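Local structure of MDM10 isoform 1 (Saccharomyces cerevisiae, 7BTX) at residues F275-S280 against D297-S302; Y13-W18 against A78-K83. The protein forms part of the ERMES complex that tethers the endoplasmic reticulum to mitochondria, and takes part in late assembly of the TOM complex. One frame throughout, in Å; residues are numbered along the deposited sequence.

Contact 1: F275-S280 against D297-S302; sequences FGHISS and DFNLYS
The imidazole of His277 and the carboxylate of Asp297 meet with their planes 38° apart, the two side chains crossing at about a right angle. Asp297 OD2 and Phe298 O both approach the ring obliquely. The site continues an antiparallel beta hairpin of the mitochondrial beta-barrel beyond its regular strands: residues 275-280 lead into strand 280-284, residues 297-302 follow on from strand 292-297, and the two run 147° apart. His277 faces Asn299 across the gap, and with CG trans to N (chi1 -176°) its ring is carried over to Asp297. A basic ring beside an acid is favourable in charge if the histidine is protonated, but the angle is poor for a hydrogen bond. Asp297 OD2 also takes a weak bond from the adjoining Phe298 N, at 2.8 Å.

Beyond the flat groups, the CD1 tip of the longer Ile278 arm meets one methyl of Leu300, CD1 to CD1 at 3.8 Å; both residues suit an apolar patch, which Trp271 extends beside Ile278. Gly276 has positive phi (76°), a backbone shape that glycine adopts readily, and its lack of a side chain lets Leu300 come close. His277 centres an inverse gamma turn from Gly276 to Ile278, closed by a weak bond from Ile278 N to Gly276 O at 3.0 Å; the same O also accepts a weak bond from Leu300 N at 2.9 Å.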
# COMPACT_ATOMS: atom_id res chain seq x y z
N PHE D 275 -22.82 -30.53 -19.42
CA PHE D 275 -22.46 -30.73 -18.02
C PHE D 275 -23.47 -31.54 -17.24
O PHE D 275 -23.13 -32.05 -16.17
CB PHE D 275 -22.26 -29.38 -17.32
CG PHE D 275 -20.94 -28.73 -17.61
CD1 PHE D 275 -19.95 -29.39 -18.32
CD2 PHE D 275 -20.69 -27.44 -17.17
CE1 PHE D 275 -18.74 -28.78 -18.60
CE2 PHE D 275 -19.48 -26.82 -17.44
CZ PHE D 275 -18.50 -27.49 -18.15
N GLY D 276 -24.71 -31.65 -17.72
CA GLY D 276 -25.74 -32.37 -16.99
C GLY D 276 -26.31 -31.61 -15.82
O GLY D 276 -27.06 -32.20 -15.03
N HIS D 277 -26.01 -30.32 -15.69
CA HIS D 277 -26.38 -29.54 -14.52
C HIS D 277 -27.82 -29.04 -14.67
O HIS D 277 -28.08 -27.92 -15.11
CB HIS D 277 -25.40 -28.40 -14.32
CG HIS D 277 -25.66 -27.60 -13.08
ND1 HIS D 277 -26.22 -26.34 -13.10
CD2 HIS D 277 -25.44 -27.89 -11.77
CE1 HIS D 277 -26.32 -25.89 -11.87
NE2 HIS D 277 -25.86 -26.81 -11.04
N ILE D 278 -28.76 -29.90 -14.29
CA ILE D 278 -30.16 -29.51 -14.29
C ILE D 278 -30.43 -28.59 -13.11
O ILE D 278 -30.08 -28.89 -11.97
CB ILE D 278 -31.06 -30.75 -14.24
CG1 ILE D 278 -30.79 -31.65 -15.45
CG2 ILE D 278 -32.53 -30.36 -14.19
CD1 ILE D 278 -31.73 -32.82 -15.57
N SER D 279 -31.06 -27.45 -13.39
CA SER D 279 -31.53 -26.54 -12.37
C SER D 279 -33.05 -26.49 -12.41
O SER D 279 -33.69 -26.94 -13.36
CB SER D 279 -30.96 -25.13 -12.56
OG SER D 279 -31.71 -24.20 -11.81
N SER D 280 -33.62 -25.92 -11.35
CA SER D 280 -35.07 -25.77 -11.25
C SER D 280 -35.36 -24.67 -10.25
O SER D 280 -34.73 -24.61 -9.19
CB SER D 280 -35.72 -27.08 -10.81
OG SER D 280 -37.12 -26.92 -10.66
N ASP D 297 -31.52 -27.11 -7.09
CA ASP D 297 -30.53 -27.43 -8.10
C ASP D 297 -30.27 -28.93 -8.10
O ASP D 297 -30.70 -29.66 -7.20
CB ASP D 297 -29.26 -26.63 -7.82
CG ASP D 297 -28.42 -26.43 -9.05
OD1 ASP D 297 -28.48 -25.33 -9.63
OD2 ASP D 297 -27.70 -27.37 -9.43
N PHE D 298 -29.57 -29.41 -9.12
CA PHE D 298 -29.26 -30.83 -9.25
C PHE D 298 -28.03 -31.02 -10.11
O PHE D 298 -27.38 -30.05 -10.50
CB PHE D 298 -30.47 -31.59 -9.83
CG PHE D 298 -30.49 -33.05 -9.47
CD1 PHE D 298 -30.41 -33.46 -8.15
CD2 PHE D 298 -30.54 -34.01 -10.47
CE1 PHE D 298 -30.41 -34.81 -7.83
CE2 PHE D 298 -30.55 -35.36 -10.15
CZ PHE D 298 -30.48 -35.76 -8.83
N ASN D 299 -27.68 -32.27 -10.42
CA ASN D 299 -26.59 -32.61 -11.32
C ASN D 299 -26.82 -34.01 -11.86
O ASN D 299 -27.44 -34.84 -11.20
CB ASN D 299 -25.25 -32.52 -10.60
CG ASN D 299 -24.11 -32.22 -11.53
OD1 ASN D 299 -23.98 -32.82 -12.59
ND2 ASN D 299 -23.27 -31.26 -11.15
N LEU D 300 -26.33 -34.28 -13.07
CA LEU D 300 -26.38 -35.62 -13.62
C LEU D 300 -24.96 -36.16 -13.76
O LEU D 300 -24.00 -35.41 -13.95
CB LEU D 300 -27.12 -35.63 -14.95
CG LEU D 300 -28.63 -35.36 -14.89
CD1 LEU D 300 -29.26 -35.64 -16.24
CD2 LEU D 300 -29.29 -36.17 -13.80
N TYR D 301 -24.84 -37.49 -13.59
CA TYR D 301 -23.63 -38.32 -13.62
C TYR D 301 -22.69 -38.07 -12.44
O TYR D 301 -21.68 -38.77 -12.29
CB TYR D 301 -22.83 -38.15 -14.92
CG TYR D 301 -23.63 -38.33 -16.19
CD1 TYR D 301 -24.09 -39.58 -16.59
CD2 TYR D 301 -23.90 -37.24 -17.02
CE1 TYR D 301 -24.82 -39.74 -17.76
CE2 TYR D 301 -24.62 -37.39 -18.19
CZ TYR D 301 -25.08 -38.64 -18.55
OH TYR D 301 -25.80 -38.80 -19.71
N SER D 302 -23.00 -37.09 -11.60
CA SER D 302 -22.22 -36.77 -10.41
C SER D 302 -23.15 -36.30 -9.30
O SER D 302 -22.88 -35.27 -8.68
CB SER D 302 -21.17 -35.70 -10.72
OG SER D 302 -20.74 -35.05 -9.54

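Contact 2: Y13-W18 against A78-K83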
# COMPACT_ATOMS: atom_id res chain seq x y z
N TYR D 13 -33.26 0.41 -23.00
CA TYR D 13 -34.25 -0.57 -23.42
C TYR D 13 -35.65 -0.17 -23.01
O TYR D 13 -36.60 -0.41 -23.77
CB TYR D 13 -33.92 -1.93 -22.82
CG TYR D 13 -32.81 -2.69 -23.52
CD1 TYR D 13 -32.18 -2.17 -24.64
CD2 TYR D 13 -32.39 -3.92 -23.05
CE1 TYR D 13 -31.18 -2.85 -25.26
CE2 TYR D 13 -31.39 -4.61 -23.67
CZ TYR D 13 -30.79 -4.08 -24.78
OH TYR D 13 -29.78 -4.77 -25.40
N GLN D 14 -35.82 0.43 -21.84
CA GLN D 14 -37.12 0.89 -21.38
C GLN D 14 -37.52 2.21 -22.00
O GLN D 14 -38.69 2.59 -21.91
CB GLN D 14 -37.12 1.03 -19.85
CG GLN D 14 -36.91 -0.27 -19.10
CD GLN D 14 -36.22 -0.06 -17.77
OE1 GLN D 14 -36.18 1.06 -17.25
NE2 GLN D 14 -35.65 -1.12 -17.22
N SER D 15 -36.59 2.93 -22.62
CA SER D 15 -36.88 4.20 -23.26
C SER D 15 -37.23 4.07 -24.73
O SER D 15 -38.01 4.86 -25.24
CB SER D 15 -35.69 5.15 -23.11
OG SER D 15 -35.95 6.39 -23.75
N THR D 16 -36.66 3.08 -25.42
CA THR D 16 -36.95 2.83 -26.82
C THR D 16 -37.88 1.65 -27.02
O THR D 16 -38.17 1.29 -28.17
CB THR D 16 -35.66 2.62 -27.60
OG1 THR D 16 -35.03 1.41 -27.18
CG2 THR D 16 -34.72 3.77 -27.35
N HIS D 17 -38.35 1.04 -25.92
CA HIS D 17 -39.27 -0.10 -25.90
C HIS D 17 -38.70 -1.30 -26.67
O HIS D 17 -39.25 -1.75 -27.67
CB HIS D 17 -40.66 0.29 -26.43
CG HIS D 17 -41.25 1.47 -25.73
ND1 HIS D 17 -41.41 1.52 -24.36
CD2 HIS D 17 -41.72 2.65 -26.21
CE1 HIS D 17 -41.96 2.68 -24.03
NE2 HIS D 17 -42.15 3.38 -25.13
N TRP D 18 -37.58 -1.81 -26.17
CA TRP D 18 -36.96 -2.99 -26.77
C TRP D 18 -37.53 -4.28 -26.20
O TRP D 18 -37.46 -5.32 -26.88
CB TRP D 18 -35.45 -2.94 -26.57
CG TRP D 18 -34.71 -4.11 -27.15
CD1 TRP D 18 -33.97 -5.03 -26.47
CD2 TRP D 18 -34.65 -4.50 -28.53
NE1 TRP D 18 -33.45 -5.96 -27.33
CE2 TRP D 18 -33.86 -5.66 -28.60
CE3 TRP D 18 -35.19 -3.98 -29.71
CZ2 TRP D 18 -33.59 -6.30 -29.80
CZ3 TRP D 18 -34.93 -4.62 -30.89
CH2 TRP D 18 -34.13 -5.76 -30.93
N ALA D 78 -32.17 8.91 -27.59
CA ALA D 78 -33.40 8.71 -26.84
C ALA D 78 -33.48 9.76 -25.74
O ALA D 78 -32.82 9.62 -24.70
CB ALA D 78 -33.45 7.31 -26.25
N GLN D 79 -34.29 10.79 -25.94
CA GLN D 79 -34.28 11.95 -25.07
C GLN D 79 -35.14 11.78 -23.83
O GLN D 79 -35.56 12.79 -23.25
CB GLN D 79 -34.73 13.19 -25.85
CG GLN D 79 -33.62 13.90 -26.62
CD GLN D 79 -32.45 14.32 -25.75
OE1 GLN D 79 -31.47 13.59 -25.60
NE2 GLN D 79 -32.55 15.51 -25.17
N GLN D 80 -35.41 10.55 -23.41
CA GLN D 80 -36.15 10.26 -22.19
C GLN D 80 -35.36 9.32 -21.28
O GLN D 80 -35.95 8.61 -20.47
CB GLN D 80 -37.51 9.64 -22.52
CG GLN D 80 -38.45 10.53 -23.33
CD GLN D 80 -38.22 10.43 -24.83
OE1 GLN D 80 -37.58 9.49 -25.30
NE2 GLN D 80 -38.74 11.39 -25.58
N LEU D 81 -34.03 9.33 -21.40
CA LEU D 81 -33.24 8.22 -20.89
C LEU D 81 -32.99 8.32 -19.39
O LEU D 81 -33.04 7.31 -18.69
CB LEU D 81 -31.91 8.15 -21.64
CG LEU D 81 -31.04 6.91 -21.46
CD1 LEU D 81 -30.53 6.49 -22.80
CD2 LEU D 81 -29.87 7.18 -20.56
N GLU D 82 -32.72 9.52 -18.88
CA GLU D 82 -32.30 9.66 -17.49
C GLU D 82 -33.46 9.74 -16.51
O GLU D 82 -33.23 9.88 -15.31
CB GLU D 82 -31.38 10.87 -17.34
CG GLU D 82 -30.02 10.63 -17.98
CD GLU D 82 -29.01 11.68 -17.61
OE1 GLU D 82 -28.21 11.42 -16.68
OE2 GLU D 82 -28.99 12.75 -18.25
N LYS D 83 -34.70 9.63 -16.99
CA LYS D 83 -35.80 9.29 -16.10
C LYS D 83 -35.79 7.82 -15.73
O LYS D 83 -36.42 7.43 -14.75
CB LYS D 83 -37.15 9.63 -16.74
CG LYS D 83 -37.33 11.10 -17.09
CD LYS D 83 -38.68 11.33 -17.75
CE LYS D 83 -38.59 11.21 -19.26
NZ LYS D 83 -37.64 12.21 -19.83
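Ser15 and Leu81 bring the two backbones together, their CA atoms 5.9 Å apart, where the C-terminal part of helix 5-16 passes the irregular loop 78-83. His17 is the first residue to depart from helical angles, with a positive phi of 58°, and the chain is tied back by a 6→1 bond, Trp18 N to Tyr13 O at 2.9 Å.

Ser15 carries most of the contact. Its CA to CB bond points at the loop, and with OG trans to N (chi1 179°) the hydroxyl extends between Ala78 CB, at 3.7 Å, and Gln80 CB, at 3.8 Å. Small residues suit this place, since serine and alanine let helix and loop approach without bulk. Thr16 adds its methyl, CG2 lying 3.9 Å from Ala78 CB, while its OG1 turns back to hydrogen-bond Phe12 O; threonine thus gives one branch to the loop and the other to its own helix. No hydrogen bond joins the segments, and the contact is van der Waals.

Leu81 packs on Leu74 and Ser76 of strand 68-76. Just past the helix, Trp18 folds back, with CD1 3.6 Å above the centre of the Tyr13 ring, and Tyr13 OH bonds Gln187 of strand 179-189. An N-terminal helix held against the barrel strands in this way is familiar from the VDAC and Tom40 family of mitochondrial beta-barrels.

In the fold
From the N terminus, helix 5-16 comes first, and contact 2 closes a long loop from its end, across strands 44-48, 55-62 and 68-76, to the loop just after strand 68-76. The chain then builds further strands before contact 1 opens; that contact closes a much shorter loop, spanning the neighbouring strands 280-284 and 292-297. The two are therefore in series, neither nested nor crossing. The centres of contacts 1 and 2 are 39 Å apart, on opposite sides of the chain's centre. Their nearest atoms are about 23 Å apart. Contact 2 sets the helix end against the loop after strand 68-76, whereas contact 1 joins loops flanking adjacent strands elsewhere in the barrel.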